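Local coordinates for inositol-1,4,5-trisphosphate 5-phosphatase 1 (Schizosaccharomyces pombe, PDB 1I9Z), which removes the 5-phosphate from soluble and lipid inositol phosphates through its inositol polyphosphate 5-phosphatase domain, the part described here, at residues A[281-286]-A[304-309]. Sequence-based numbering, arbitrary orientation.
Sequences WTDRIL and SDHRPI
His306 meets Asp283 edge-on, its ND1 donating an almost straight hydrogen bond of 2.9 Å to OD2 (176° at the hydrogen). OD2 receives it on its syn lone pair and lies practically in the ring plane, although the carboxylate itself is turned 74° from that ring. The hydroxyl of Thr282 donates to the same oxygen from above the carboxylate plane, with 2.8 Å from OG1 to OD2. A chi1 of 44° sets OG1 between the backbone N and the carbonyl carbon, which leaves it 3.3 Å from CE1 of His306 as well. Thr260 adds a further hydrogen bond, so three bonds grip this buried oxygen; the two hydroxyls steady the carboxylate, which in turn is likely to orient the imidazole through ND1. Replacing Asp283 by an alanine is likely to leave ND1 and both threonine hydroxyls without their shared partner, and the imidazole freer to turn.

Beyond this compact polar cluster the contact is apolar and looser in kind, with no hydrogen bond between the segments, and is carried mainly by CD1 of Ile309. That methyl lies 3.4 Å from the backbone O of Asp283, 3.8 Å from CB of Asp283 and 3.7 Å from CG1 of Ile285, the two isoleucine side chains sliding past each other in opposite directions. Neither side is open to solvent; Ala311 and Tyr313 of strand 309-320 also touch Ile285.

The His306 side chain is about 5 Å, at its nearest atoms, from both the bound calcium ion and inositol 1,4-bisphosphate, and the adjacent Asp305 touches that ligand. In this DNase I-like fold, the contact joins the two sheets, running from edge strand 283-288 of one to the loop leading into strand 309-320 of the other, with strand 20-33 alongside that loop and helix 228-232 against Trp281 and Arg284.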
ATOM      1  N   TRP A 281     -17.493  -2.682  -1.118  1.00 12.28           N
ATOM      2  CA  TRP A 281     -16.075  -2.956  -1.136  1.00 13.09           C
ATOM      3  C   TRP A 281     -15.403  -1.678  -0.539  1.00 12.35           C
ATOM      4  O   TRP A 281     -14.771  -0.859  -1.254  1.00 14.56           O
ATOM      5  CB  TRP A 281     -15.554  -3.196  -2.571  1.00 14.71           C
ATOM      6  CG  TRP A 281     -15.936  -4.569  -3.047  1.00 15.07           C
ATOM      7  CD1 TRP A 281     -15.422  -5.796  -2.628  1.00 15.43           C
ATOM      8  CD2 TRP A 281     -16.835  -4.851  -4.116  1.00 17.32           C
ATOM      9  NE1 TRP A 281     -15.954  -6.824  -3.418  1.00 15.09           N
ATOM     10  CE2 TRP A 281     -16.807  -6.264  -4.334  1.00 16.35           C
ATOM     11  CE3 TRP A 281     -17.657  -4.040  -4.934  1.00 15.46           C
ATOM     12  CZ2 TRP A 281     -17.569  -6.880  -5.354  1.00 16.08           C
ATOM     13  CZ3 TRP A 281     -18.415  -4.682  -5.955  1.00 15.56           C
ATOM     14  CH2 TRP A 281     -18.351  -6.049  -6.143  1.00 16.58           C
ATOM     15  N   THR A 282     -15.532  -1.527   0.791  1.00 13.02           N
ATOM     16  CA  THR A 282     -14.946  -0.347   1.465  1.00 12.95           C
ATOM     17  C   THR A 282     -13.420  -0.448   1.556  1.00 14.95           C
ATOM     18  O   THR A 282     -12.736   0.564   1.571  1.00 13.87           O
ATOM     19  CB  THR A 282     -15.450  -0.218   2.934  1.00 13.71           C
ATOM     20  OG1 THR A 282     -15.429  -1.494   3.594  1.00 14.49           O
ATOM     21  CG2 THR A 282     -16.841   0.287   2.963  1.00 12.37           C
ATOM     22  N   ASP A 283     -12.900  -1.685   1.615  1.00 13.25           N
ATOM     23  CA  ASP A 283     -11.436  -1.945   1.842  1.00 14.56           C
ATOM     24  C   ASP A 283     -10.720  -2.236   0.545  1.00 15.47           C
ATOM     25  O   ASP A 283     -11.082  -3.172  -0.139  1.00 17.02           O
ATOM     26  CB  ASP A 283     -11.342  -3.134   2.811  1.00 13.52           C
ATOM     27  CG  ASP A 283     -12.177  -2.838   4.056  1.00 13.43           C
ATOM     28  OD1 ASP A 283     -11.700  -2.023   4.885  1.00 17.00           O
ATOM     29  OD2 ASP A 283     -13.363  -3.302   4.166  1.00 16.14           O
ATOM     30  N   ARG A 284      -9.708  -1.434   0.235  1.00 13.79           N
ATOM     31  CA  ARG A 284      -9.062  -1.548  -1.106  1.00 12.02           C
ATOM     32  C   ARG A 284      -7.581  -1.378  -1.034  1.00 13.19           C
ATOM     33  O   ARG A 284      -7.045  -0.744  -0.090  1.00 13.56           O
ATOM     34  CB  ARG A 284      -9.664  -0.443  -2.010  1.00 13.11           C
ATOM     35  CG  ARG A 284     -11.220  -0.371  -1.944  1.00 14.34           C
ATOM     36  CD  ARG A 284     -11.888  -1.503  -2.721  1.00 14.59           C
ATOM     37  NE  ARG A 284     -12.015  -1.283  -4.177  1.00 14.80           N
ATOM     38  CZ  ARG A 284     -13.092  -0.706  -4.741  1.00 16.94           C
ATOM     39  NH1 ARG A 284     -13.127  -0.556  -6.061  1.00 15.15           N
ATOM     40  NH2 ARG A 284     -14.134  -0.275  -4.008  1.00 15.66           N
ATOM     41  N   ILE A 285      -6.887  -1.952  -2.009  1.00 12.62           N
ATOM     42  CA  ILE A 285      -5.423  -1.767  -2.102  1.00 12.30           C
ATOM     43  C   ILE A 285      -5.164  -1.375  -3.546  1.00 13.91           C
ATOM     44  O   ILE A 285      -5.568  -2.103  -4.440  1.00 15.04           O
ATOM     45  CB  ILE A 285      -4.676  -3.055  -1.735  1.00 12.71           C
ATOM     46  CG1 ILE A 285      -4.965  -3.388  -0.267  1.00 12.72           C
ATOM     47  CG2 ILE A 285      -3.149  -2.932  -1.901  1.00 10.87           C
ATOM     48  CD1 ILE A 285      -4.560  -4.933   0.050  1.00 14.17           C
ATOM     49  N   LEU A 286      -4.527  -0.221  -3.742  1.00 15.11           N
ATOM     50  CA  LEU A 286      -4.210   0.335  -5.072  1.00 17.44           C
ATOM     51  C   LEU A 286      -2.692   0.559  -5.174  1.00 18.22           C
ATOM     52  O   LEU A 286      -2.051   0.824  -4.135  1.00 17.11           O
ATOM     53  CB  LEU A 286      -4.872   1.713  -5.254  1.00 17.15           C
ATOM     54  CG  LEU A 286      -6.380   1.716  -4.955  1.00 17.45           C
ATOM     55  CD1 LEU A 286      -6.829   3.194  -5.097  1.00 17.46           C
ATOM     56  CD2 LEU A 286      -7.178   0.769  -5.897  1.00 16.62           C
ATOM     57  N   SER A 304     -14.479  -8.413  13.375  1.00 14.29           N
ATOM     58  CA  SER A 304     -14.968  -7.063  13.060  1.00 15.63           C
ATOM     59  C   SER A 304     -16.191  -7.098  12.129  1.00 15.67           C
ATOM     60  O   SER A 304     -16.627  -8.188  11.715  1.00 15.58           O
ATOM     61  CB  SER A 304     -13.789  -6.296  12.363  1.00 15.13           C
ATOM     62  OG  SER A 304     -14.215  -5.004  11.877  1.00 15.51           O
ATOM     63  N   ASP A 305     -16.772  -5.918  11.861  1.00 14.52           N
ATOM     64  CA  ASP A 305     -17.874  -5.873  10.901  1.00 17.65           C
ATOM     65  C   ASP A 305     -17.275  -5.743   9.479  1.00 15.71           C
ATOM     66  O   ASP A 305     -17.998  -5.745   8.489  1.00 14.60           O
ATOM     67  CB  ASP A 305     -18.858  -4.743  11.219  1.00 17.01           C
ATOM     68  CG  ASP A 305     -18.184  -3.393  11.375  1.00 20.33           C
ATOM     69  OD1 ASP A 305     -16.935  -3.222  11.336  1.00 16.38           O
ATOM     70  OD2 ASP A 305     -18.993  -2.473  11.531  1.00 23.44           O
ATOM     71  N   HIS A 306     -15.954  -5.655   9.363  1.00 15.44           N
ATOM     72  CA  HIS A 306     -15.298  -5.723   8.043  1.00 14.42           C
ATOM     73  C   HIS A 306     -14.463  -6.991   7.963  1.00 17.26           C
ATOM     74  O   HIS A 306     -13.971  -7.492   8.990  1.00 15.06           O
ATOM     75  CB  HIS A 306     -14.249  -4.620   7.814  1.00 13.59           C
ATOM     76  CG  HIS A 306     -14.822  -3.253   7.704  1.00 11.08           C
ATOM     77  ND1 HIS A 306     -14.627  -2.446   6.595  1.00 13.82           N
ATOM     78  CD2 HIS A 306     -15.508  -2.511   8.598  1.00 13.97           C
ATOM     79  CE1 HIS A 306     -15.164  -1.255   6.827  1.00 12.78           C
ATOM     80  NE2 HIS A 306     -15.705  -1.269   8.042  1.00 15.74           N
ATOM     81  N   ARG A 307     -14.285  -7.522   6.755  1.00 15.84           N
ATOM     82  CA  ARG A 307     -13.278  -8.603   6.570  1.00 14.07           C
ATOM     83  C   ARG A 307     -11.978  -7.949   6.230  1.00 14.13           C
ATOM     84  O   ARG A 307     -11.971  -6.870   5.608  1.00 12.84           O
ATOM     85  CB  ARG A 307     -13.574  -9.498   5.369  1.00 12.68           C
ATOM     86  CG  ARG A 307     -14.863 -10.282   5.538  1.00 13.18           C
ATOM     87  CD  ARG A 307     -14.556 -11.670   6.350  1.00 13.97           C
ATOM     88  NE  ARG A 307     -15.855 -12.300   6.479  1.00 15.39           N
ATOM     89  CZ  ARG A 307     -16.719 -12.117   7.465  1.00 18.49           C
ATOM     90  NH1 ARG A 307     -16.451 -11.365   8.552  1.00 16.00           N
ATOM     91  NH2 ARG A 307     -17.987 -12.532   7.271  1.00 18.66           N
ATOM     92  N   PRO A 308     -10.844  -8.541   6.655  1.00 14.41           N
ATOM     93  CA  PRO A 308      -9.519  -8.028   6.356  1.00 16.00           C
ATOM     94  C   PRO A 308      -9.214  -8.433   4.903  1.00 15.28           C
ATOM     95  O   PRO A 308      -9.872  -9.370   4.347  1.00 15.69           O
ATOM     96  CB  PRO A 308      -8.577  -8.762   7.373  1.00 16.24           C
ATOM     97  CG  PRO A 308      -9.323 -10.027   7.705  1.00 18.93           C
ATOM     98  CD  PRO A 308     -10.822  -9.787   7.463  1.00 15.19           C
ATOM     99  N   ILE A 309      -8.265  -7.730   4.277  1.00 14.98           N
ATOM    100  CA  ILE A 309      -7.867  -8.056   2.893  1.00 14.03           C
ATOM    101  C   ILE A 309      -6.334  -8.012   2.782  1.00 14.93           C
ATOM    102  O   ILE A 309      -5.624  -7.567   3.720  1.00 14.52           O
ATOM    103  CB  ILE A 309      -8.433  -7.030   1.864  1.00 13.98           C
ATOM    104  CG1 ILE A 309      -7.983  -5.614   2.223  1.00 14.34           C
ATOM    105  CG2 ILE A 309      -9.954  -7.084   1.866  1.00 14.87           C
ATOM    106  CD1 ILE A 309      -8.228  -4.548   1.080  1.00 13.66           C
TER